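PDB 6IMV: endo-beta-1,2-glucanase from Talaromyces funiculosus, which hydrolyses beta-1,2-glucans internally as a fungal glycoside hydrolase, and is captured here in complex with sophorose. Local coordinates for residues A[159-163]-A[164-168]; A[171-174]-A[175-179]; A[365-368]-A[369-372]. All coordinates share one frame; numbering follows the deposited sequence.

Contact 1. Residues A[159-163]-A[164-168]; sequences NRVPG and LDNGE. With BGC (beta-D-glucopyranose), chain D.
Gly-163 follows Pro-162 straight out of strand 160-162 and opens helix 163-182, and its carbonyl O takes the amide N of Gly-167 at 2.9 Å. Strand and helix segments meet at 52° between their N-to-C directions, with Pro-162 at the N-cap position. The bend is tied by a side chain: Asn-166 ND2 reaches back one turn to Pro-162 O at 2.8 Å. This bond is almost straight (171° at the hydrogen), and the acceptor lies in the plane of the Asn-166 amide. The same nitrogen also bonds Leu-141 O, so the amide is gripped from two carbonyls and its rotation is fixed. Val-161 CG2 lies against it, 3.7 Å from Asn-166 ND2.

Asp-165 binds the sugar. With its CG beside its own backbone N (chi1 -53°), the carboxylate is brought back toward the strand, where OD1 comes within 3.4 Å of Pro-162 CG, the two side chains crossing at about a right angle. Both oxygens hold one glucopyranose: O4 of the sugar donates to Asp-165 OD1 at 2.6 Å and O3 to Asp-165 OD2 at 2.8 Å, a two-pronged grip on neighbouring hydroxyls. Pro-162 CB borders the same O4 at 3.5 Å. This strand-to-helix junction thus presents an acid from the first helical turn, probably at a subsite for one glucose of sophorose.

Ser-81 OG, on helix 80-94, gives Asp-165 OD2 a second partner and so helps position it. The strand pairs antiparallel with 220-223, while Ala-80 of helix 80-94 packs on both Asp-165 and Asn-166.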
loop_
_atom_site.group_PDB
_atom_site.type_symbol
_atom_site.label_atom_id
_atom_site.label_comp_id
_atom_site.label_asym_id
_atom_site.label_seq_id
_atom_site.Cartn_x
_atom_site.Cartn_y
_atom_site.Cartn_z
ATOM N N ASN A 159 -19.966 3.184 -12.845
ATOM C CA ASN A 159 -20.300 4.606 -12.668
ATOM C C ASN A 159 -19.855 5.152 -11.300
ATOM O O ASN A 159 -20.420 6.119 -10.796
ATOM C CB ASN A 159 -21.800 4.827 -12.880
ATOM C CG ASN A 159 -22.225 4.434 -14.273
ATOM O OD1 ASN A 159 -21.552 4.771 -15.248
ATOM N ND2 ASN A 159 -23.302 3.679 -14.366
ATOM N N ARG A 160 -18.820 4.553 -10.708
ATOM C CA ARG A 160 -18.294 4.999 -9.415
ATOM C C ARG A 160 -16.771 4.911 -9.484
ATOM O O ARG A 160 -16.259 3.898 -9.995
ATOM C CB ARG A 160 -18.801 4.121 -8.264
ATOM C CG ARG A 160 -20.303 4.169 -8.028
ATOM C CD ARG A 160 -20.770 3.133 -7.023
ATOM N NE ARG A 160 -20.334 3.462 -5.669
ATOM C CZ ARG A 160 -19.515 2.728 -4.914
ATOM N NH1 ARG A 160 -19.144 1.520 -5.296
ATOM N NH2 ARG A 160 -19.076 3.214 -3.766
ATOM N N VAL A 161 -16.065 5.946 -8.976
ATOM C CA VAL A 161 -14.614 5.952 -9.024
ATOM C C VAL A 161 -14.054 6.534 -7.724
ATOM O O VAL A 161 -14.509 7.579 -7.255
ATOM C CB VAL A 161 -14.091 6.668 -10.286
ATOM C CG1 VAL A 161 -14.456 8.149 -10.315
ATOM C CG2 VAL A 161 -12.588 6.484 -10.453
ATOM N N PRO A 162 -13.075 5.846 -7.084
ATOM C CA PRO A 162 -12.504 6.287 -5.815
ATOM C C PRO A 162 -11.217 7.097 -6.011
ATOM O O PRO A 162 -10.304 6.665 -6.761
ATOM C CB PRO A 162 -12.201 4.935 -5.157
ATOM C CG PRO A 162 -11.699 4.082 -6.309
ATOM C CD PRO A 162 -12.487 4.564 -7.518
ATOM N N GLY A 163 -11.153 8.260 -5.359
ATOM C CA GLY A 163 -9.996 9.129 -5.432
ATOM C C GLY A 163 -8.767 8.509 -4.771
ATOM O O GLY A 163 -7.656 8.628 -5.286
ATOM N N LEU A 164 -8.971 7.839 -3.630
ATOM C CA LEU A 164 -7.852 7.364 -2.810
ATOM C C LEU A 164 -6.960 6.412 -3.619
ATOM O O LEU A 164 -5.749 6.611 -3.716
ATOM C CB LEU A 164 -8.396 6.692 -1.552
ATOM C CG LEU A 164 -7.355 6.277 -0.512
ATOM C CD1 LEU A 164 -7.925 6.428 0.892
ATOM C CD2 LEU A 164 -6.881 4.847 -0.743
ATOM N N ASP A 165 -7.568 5.366 -4.180
ATOM C CA ASP A 165 -6.826 4.323 -4.876
ATOM C C ASP A 165 -6.059 4.936 -6.052
ATOM O O ASP A 165 -4.943 4.526 -6.349
ATOM C CB ASP A 165 -7.749 3.213 -5.377
ATOM C CG ASP A 165 -8.636 2.636 -4.299
ATOM O OD1 ASP A 165 -9.534 3.363 -3.852
ATOM O OD2 ASP A 165 -8.417 1.474 -3.919
ATOM N N ASN A 166 -6.695 5.898 -6.731
ATOM C CA ASN A 166 -6.120 6.528 -7.913
ATOM C C ASN A 166 -4.936 7.417 -7.508
ATOM O O ASN A 166 -3.923 7.461 -8.217
ATOM C CB ASN A 166 -7.196 7.244 -8.739
ATOM C CG ASN A 166 -7.958 6.253 -9.601
ATOM O OD1 ASN A 166 -7.448 5.804 -10.624
ATOM N ND2 ASN A 166 -9.145 5.851 -9.163
ATOM N N GLY A 167 -5.051 8.093 -6.361
ATOM C CA GLY A 167 -3.936 8.892 -5.832
ATOM C C GLY A 167 -2.678 8.054 -5.669
ATOM O O GLY A 167 -1.569 8.476 -6.037
ATOM N N GLU A 168 -2.862 6.842 -5.137
ATOM C CA GLU A 168 -1.766 5.887 -4.929
ATOM C C GLU A 168 -1.138 5.497 -6.273
ATOM O O GLU A 168 0.084 5.514 -6.403
ATOM C CB GLU A 168 -2.252 4.662 -4.155
ATOM C CG GLU A 168 -2.682 4.993 -2.735
ATOM C CD GLU A 168 -3.370 3.876 -1.969
ATOM O OE1 GLU A 168 -3.899 2.959 -2.611
ATOM O OE2 GLU A 168 -3.374 3.932 -0.735
HETATM C C2 BGC D . -10.279 1.898 0.471
HETATM C C3 BGC D . -10.295 1.910 -1.054
HETATM C C4 BGC D . -11.722 2.088 -1.560
HETATM C C5 BGC D . -12.297 3.364 -0.947
HETATM C C6 BGC D . -13.728 3.678 -1.325
HETATM C C1 BGC D . -10.962 3.146 1.002
HETATM O O2 BGC D . -8.940 1.929 0.947
HETATM O O3 BGC D . -9.761 0.703 -1.587
HETATM O O4 BGC D . -11.708 2.192 -2.975
HETATM O O5 BGC D . -12.269 3.276 0.471
HETATM O O6 BGC D . -14.553 2.607 -0.926
#

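Contact 2. Residues A[171-174]-A[175-179]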
loop_
_atom_site.group_PDB
_atom_site.type_symbol
_atom_site.label_atom_id
_atom_site.label_comp_id
_atom_site.label_asym_id
_atom_site.label_seq_id
_atom_site.Cartn_x
_atom_site.Cartn_y
_atom_site.Cartn_z
ATOM N N TRP A 171 1.079 8.512 -8.279
ATOM C CA TRP A 171 2.450 8.791 -7.810
ATOM C C TRP A 171 3.347 7.569 -8.056
ATOM O O TRP A 171 4.551 7.721 -8.239
ATOM C CB TRP A 171 2.465 9.266 -6.351
ATOM C CG TRP A 171 1.887 10.639 -6.195
ATOM C CD1 TRP A 171 0.665 10.957 -5.676
ATOM C CD2 TRP A 171 2.484 11.888 -6.604
ATOM N NE1 TRP A 171 0.468 12.308 -5.725
ATOM C CE2 TRP A 171 1.566 12.907 -6.284
ATOM C CE3 TRP A 171 3.698 12.242 -7.201
ATOM C CZ2 TRP A 171 1.822 14.252 -6.536
ATOM C CZ3 TRP A 171 3.954 13.570 -7.466
ATOM C CH2 TRP A 171 3.031 14.561 -7.124
ATOM N N ALA A 172 2.767 6.362 -8.089
ATOM C CA ALA A 172 3.551 5.165 -8.414
ATOM C C ALA A 172 4.017 5.237 -9.878
ATOM O O ALA A 172 5.174 4.956 -10.189
ATOM C CB ALA A 172 2.763 3.911 -8.131
ATOM N N VAL A 173 3.107 5.640 -10.768
ATOM C CA VAL A 173 3.402 5.791 -12.198
ATOM C C VAL A 173 4.431 6.913 -12.395
ATOM O O VAL A 173 5.329 6.789 -13.217
ATOM C CB VAL A 173 2.120 6.011 -13.023
ATOM C CG1 VAL A 173 2.422 6.486 -14.441
ATOM C CG2 VAL A 173 1.269 4.749 -13.062
ATOM N N TYR A 174 4.278 7.998 -11.634
ATOM C CA TYR A 174 5.208 9.137 -11.614
ATOM C C TYR A 174 6.628 8.624 -11.321
ATOM O O TYR A 174 7.578 8.940 -12.059
ATOM C CB TYR A 174 4.696 10.152 -10.589
ATOM C CG TYR A 174 5.316 11.527 -10.586
ATOM C CD1 TYR A 174 4.755 12.564 -11.317
ATOM C CD2 TYR A 174 6.391 11.826 -9.762
ATOM C CE1 TYR A 174 5.272 13.849 -11.265
ATOM C CE2 TYR A 174 6.921 13.108 -9.699
ATOM C CZ TYR A 174 6.365 14.122 -10.459
ATOM O OH TYR A 174 6.883 15.386 -10.395
ATOM N N ALA A 175 6.758 7.789 -10.282
ATOM C CA ALA A 175 8.037 7.135 -9.916
ATOM C C ALA A 175 8.564 6.260 -11.060
ATOM O O ALA A 175 9.754 6.323 -11.401
ATOM C CB ALA A 175 7.868 6.311 -8.668
ATOM N N PHE A 176 7.686 5.415 -11.611
ATOM C CA PHE A 176 8.076 4.453 -12.630
ATOM C C PHE A 176 8.662 5.184 -13.840
ATOM O O PHE A 176 9.662 4.743 -14.410
ATOM C CB PHE A 176 6.900 3.581 -13.072
ATOM C CG PHE A 176 7.253 2.674 -14.218
ATOM C CD1 PHE A 176 7.876 1.459 -13.989
ATOM C CD2 PHE A 176 7.009 3.060 -15.528
ATOM C CE1 PHE A 176 8.230 0.637 -15.050
ATOM C CE2 PHE A 176 7.363 2.238 -16.586
ATOM C CZ PHE A 176 7.963 1.024 -16.345
ATOM N N ILE A 177 7.998 6.270 -14.239
ATOM C CA ILE A 177 8.424 7.084 -15.374
ATOM C C ILE A 177 9.853 7.568 -15.129
ATOM O O ILE A 177 10.698 7.443 -16.019
ATOM C CB ILE A 177 7.453 8.252 -15.619
ATOM C CG1 ILE A 177 6.151 7.759 -16.249
ATOM C CG2 ILE A 177 8.097 9.360 -16.444
ATOM C CD1 ILE A 177 4.995 8.712 -16.057
ATOM N N GLN A 178 10.103 8.112 -13.928
ATOM C CA GLN A 178 11.415 8.598 -13.562
ATOM C C GLN A 178 12.436 7.447 -13.609
ATOM O O GLN A 178 13.534 7.619 -14.148
ATOM C CB GLN A 178 11.405 9.262 -12.188
ATOM C CG GLN A 178 12.713 9.949 -11.846
ATOM C CD GLN A 178 13.052 11.035 -12.842
ATOM O OE1 GLN A 178 12.281 11.958 -13.076
ATOM N NE2 GLN A 178 14.212 10.918 -13.461
ATOM N N ALA A 179 12.081 6.293 -13.036
ATOM C CA ALA A 179 12.983 5.143 -12.981
ATOM C C ALA A 179 13.377 4.712 -14.402
ATOM O O ALA A 179 14.540 4.461 -14.677
ATOM C CB ALA A 179 12.334 4.001 -12.237
#
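Two successive turns in the middle of helix 163-182 make this contact, running from Trp-171 and Ala-172 to Ala-175 and Phe-176 and onward; the helix is one of many in the enzyme, consistent with the (alpha/alpha)6 barrel of endo-beta-1,2-glucanases. The backbone is regular: Ala-175 N bonds Trp-171 O at 3.0 Å, Phe-176 N bonds Ala-172 O and Ile-177 N bonds Val-173 O, both at 2.9 Å, and Gln-178 N closes the series on Tyr-174 O at 3.2 Å.

On one face of the helix, Ile-177 bends back over the preceding turn. Its CG1 stands beside its own backbone N (chi1 -74°), which carries CD1 down to 3.4 Å from Val-173 O and to 3.8 Å from Val-173 CG1. Two methyl groups thus meet beside a carbonyl already engaged in its helical bond. The methyl of Ala-175 also lies against the preceding turn, its CB 3.4 Å from Ala-172 O.

The aromatic pair stands on another face. With CG anti to the backbone N (chi1 -168°), the Tyr-174 ring stands beside Trp-171, whose CZ3 lies over its centre, 3.6 Å above the plane. The polar ends are anchored elsewhere: Tyr-174 OH by Glu-458, Trp-171 NE1 by Leu-253 O, and Gln-178 NE2 by Asn-182 OD1. Lys-454 makes a cation-pi contact with Tyr-174, and Trp-257 an edge-to-face one with Trp-171.

Three helices surround this stretch: 448-457 takes Trp-171, Tyr-174, Ala-175 and Gln-178, 186-210 receives Val-173, Tyr-174 and Ile-177, and 80-94 packs on Ala-172, Phe-176 and Ala-179.

Contact 3. Residues A[365-368]-A[369-372]; sequences AGIP and SIAN. With NAG (2-acetamido-2-deoxy-beta-D-glucopyranose), chain H.
Ile-367 O accepts the amide N of Ile-370 at 3.2 Å, and Pro-368 O that of Ala-371 at the same length, so the chain folds through two successive i+3 to i backbone bonds, with Pro-368 and Ser-369 in a short 3-10 turn. In both, the donor stands above the carbonyl plane instead of on a lone pair, and the second is the more bent (138° at the hydrogen). A water bridges the turn, donating to both Pro-368 O and Ala-371 O.

The two isoleucines lie side by side and point the same way. Ile-370 CG1 is wedged between its own backbone N and carbonyl carbon (chi1 50°), an uncommon placing that brings it to 3.5 Å from Ile-367 CG2, with Ile-370 CD1 3.7 Å from the same methyl. Were Ile-370 cut back to an alanine, Ile-367 CG2 would probably lose the CG1 and CD1 it rests on, opening a gap beside Tyr-285 and Phe-301, which touch both isoleucines. Ala-371 CB tucks in at 3.4 Å from Ile-367 O.

The turn belongs to the long loop between strands 357-362 and 380-381, and it leads directly into an N-glycosylation site of the Asn-X-Thr kind. Asn-372, whose CB points away from the preceding segment, is bonded covalently through ND2 to C1 of an N-acetylglucosamine at 1.4 Å. Lys-297 NZ and Gln-279 OE1 hold that sugar by hydrogen bonds, while backbone hydrogen bonds pairing Gly-298 with both Ile-370 and Asn-372, and Trp-300 with Ile-367, fasten the loop to the chain following strand 290-296.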
loop_
_atom_site.group_PDB
_atom_site.type_symbol
_atom_site.label_atom_id
_atom_site.label_comp_id
_atom_site.label_asym_id
_atom_site.label_seq_id
_atom_site.Cartn_x
_atom_site.Cartn_y
_atom_site.Cartn_z
ATOM N N ALA A 365 -8.992 -2.582 12.392
ATOM C CA ALA A 365 -7.930 -3.198 13.181
ATOM C C ALA A 365 -6.741 -2.240 13.277
ATOM O O ALA A 365 -6.067 -1.951 12.281
ATOM C CB ALA A 365 -7.524 -4.518 12.584
ATOM N N GLY A 366 -6.489 -1.759 14.496
ATOM C CA GLY A 366 -5.412 -0.825 14.764
ATOM C C GLY A 366 -5.174 -0.652 16.255
ATOM O O GLY A 366 -5.029 -1.632 16.979
ATOM N N ILE A 367 -5.133 0.611 16.691
ATOM C CA ILE A 367 -4.817 0.988 18.070
ATOM C C ILE A 367 -5.853 2.016 18.507
ATOM O O ILE A 367 -5.720 3.204 18.213
ATOM C CB ILE A 367 -3.374 1.512 18.199
ATOM C CG1 ILE A 367 -2.371 0.525 17.592
ATOM C CG2 ILE A 367 -3.054 1.845 19.654
ATOM C CD1 ILE A 367 -0.932 0.870 17.862
ATOM N N PRO A 368 -6.936 1.565 19.173
ATOM C CA PRO A 368 -8.104 2.406 19.421
ATOM C C PRO A 368 -7.852 3.698 20.211
ATOM O O PRO A 368 -8.503 4.687 19.939
ATOM C CB PRO A 368 -9.090 1.531 20.223
ATOM C CG PRO A 368 -8.467 0.149 20.334
ATOM C CD PRO A 368 -7.116 0.188 19.647
ATOM N N SER A 369 -6.920 3.682 21.163
ATOM C CA SER A 369 -6.703 4.830 22.073
ATOM C C SER A 369 -6.093 6.034 21.339
ATOM O O SER A 369 -6.052 7.125 21.893
ATOM C CB SER A 369 -5.859 4.432 23.262
ATOM O OG SER A 369 -4.572 3.984 22.852
ATOM N N ILE A 370 -5.583 5.829 20.117
ATOM C CA ILE A 370 -4.971 6.902 19.332
ATOM C C ILE A 370 -5.631 6.959 17.948
ATOM O O ILE A 370 -4.978 7.294 16.955
ATOM C CB ILE A 370 -3.444 6.692 19.244
ATOM C CG1 ILE A 370 -3.087 5.272 18.802
ATOM C CG2 ILE A 370 -2.790 7.044 20.575
ATOM C CD1 ILE A 370 -1.611 5.038 18.577
ATOM N N ALA A 371 -6.926 6.627 17.906
ATOM C CA ALA A 371 -7.706 6.456 16.670
ATOM C C ALA A 371 -9.012 7.251 16.772
ATOM O O ALA A 371 -9.601 7.349 17.840
ATOM C CB ALA A 371 -7.987 4.991 16.429
ATOM N N ASN A 372 -9.444 7.797 15.635
ATOM C CA ASN A 372 -10.746 8.415 15.466
ATOM C C ASN A 372 -11.857 7.387 15.731
ATOM O O ASN A 372 -12.856 7.684 16.398
ATOM C CB ASN A 372 -10.886 8.981 14.055
ATOM C CG ASN A 372 -12.170 9.754 13.867
ATOM O OD1 ASN A 372 -13.139 9.231 13.325
ATOM N ND2 ASN A 372 -12.177 10.993 14.323
HETATM C C1 NAG H . -13.321 11.856 14.190
HETATM C C2 NAG H . -13.591 12.622 15.483
HETATM C C3 NAG H . -14.704 13.623 15.209
HETATM C C4 NAG H . -14.234 14.582 14.119
HETATM C C5 NAG H . -14.061 13.763 12.833
HETATM C C6 NAG H . -13.613 14.597 11.636
HETATM C C7 NAG H . -13.198 11.372 17.568
HETATM C C8 NAG H . -13.775 10.402 18.541
HETATM N N2 NAG H . -13.987 11.733 16.560
HETATM O O3 NAG H . -14.981 14.335 16.403
HETATM O O4 NAG H . -15.135 15.690 13.996
HETATM O O5 NAG H . -13.068 12.762 13.096
HETATM O O6 NAG H . -12.512 15.440 12.012
HETATM O O7 NAG H . -12.063 11.779 17.693
HETATM O O HOH W 1 -9.170 7.259 20.761
#

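Contacts 1 and 2 follow one another on helix 163-182, their centres 18 Å apart: the first grips a bound glucose at the helix start, the second packs the later turns among other helices. Contact 1 is the one that holds the glucose ligand, with the Leu-164 side chain about 4 Å from a second unit, consistent with the two glucoses of sophorose; contact 3 carries an N-linked glycan. Contact 3 lies apart in its own loop, centres 25 Å from contact 1 and nearest atoms about 14 Å away, and on the opposite side of the chain's centre from contact 2. Even so, the Ala-371 side chain lies about 10 Å from a bound glucose.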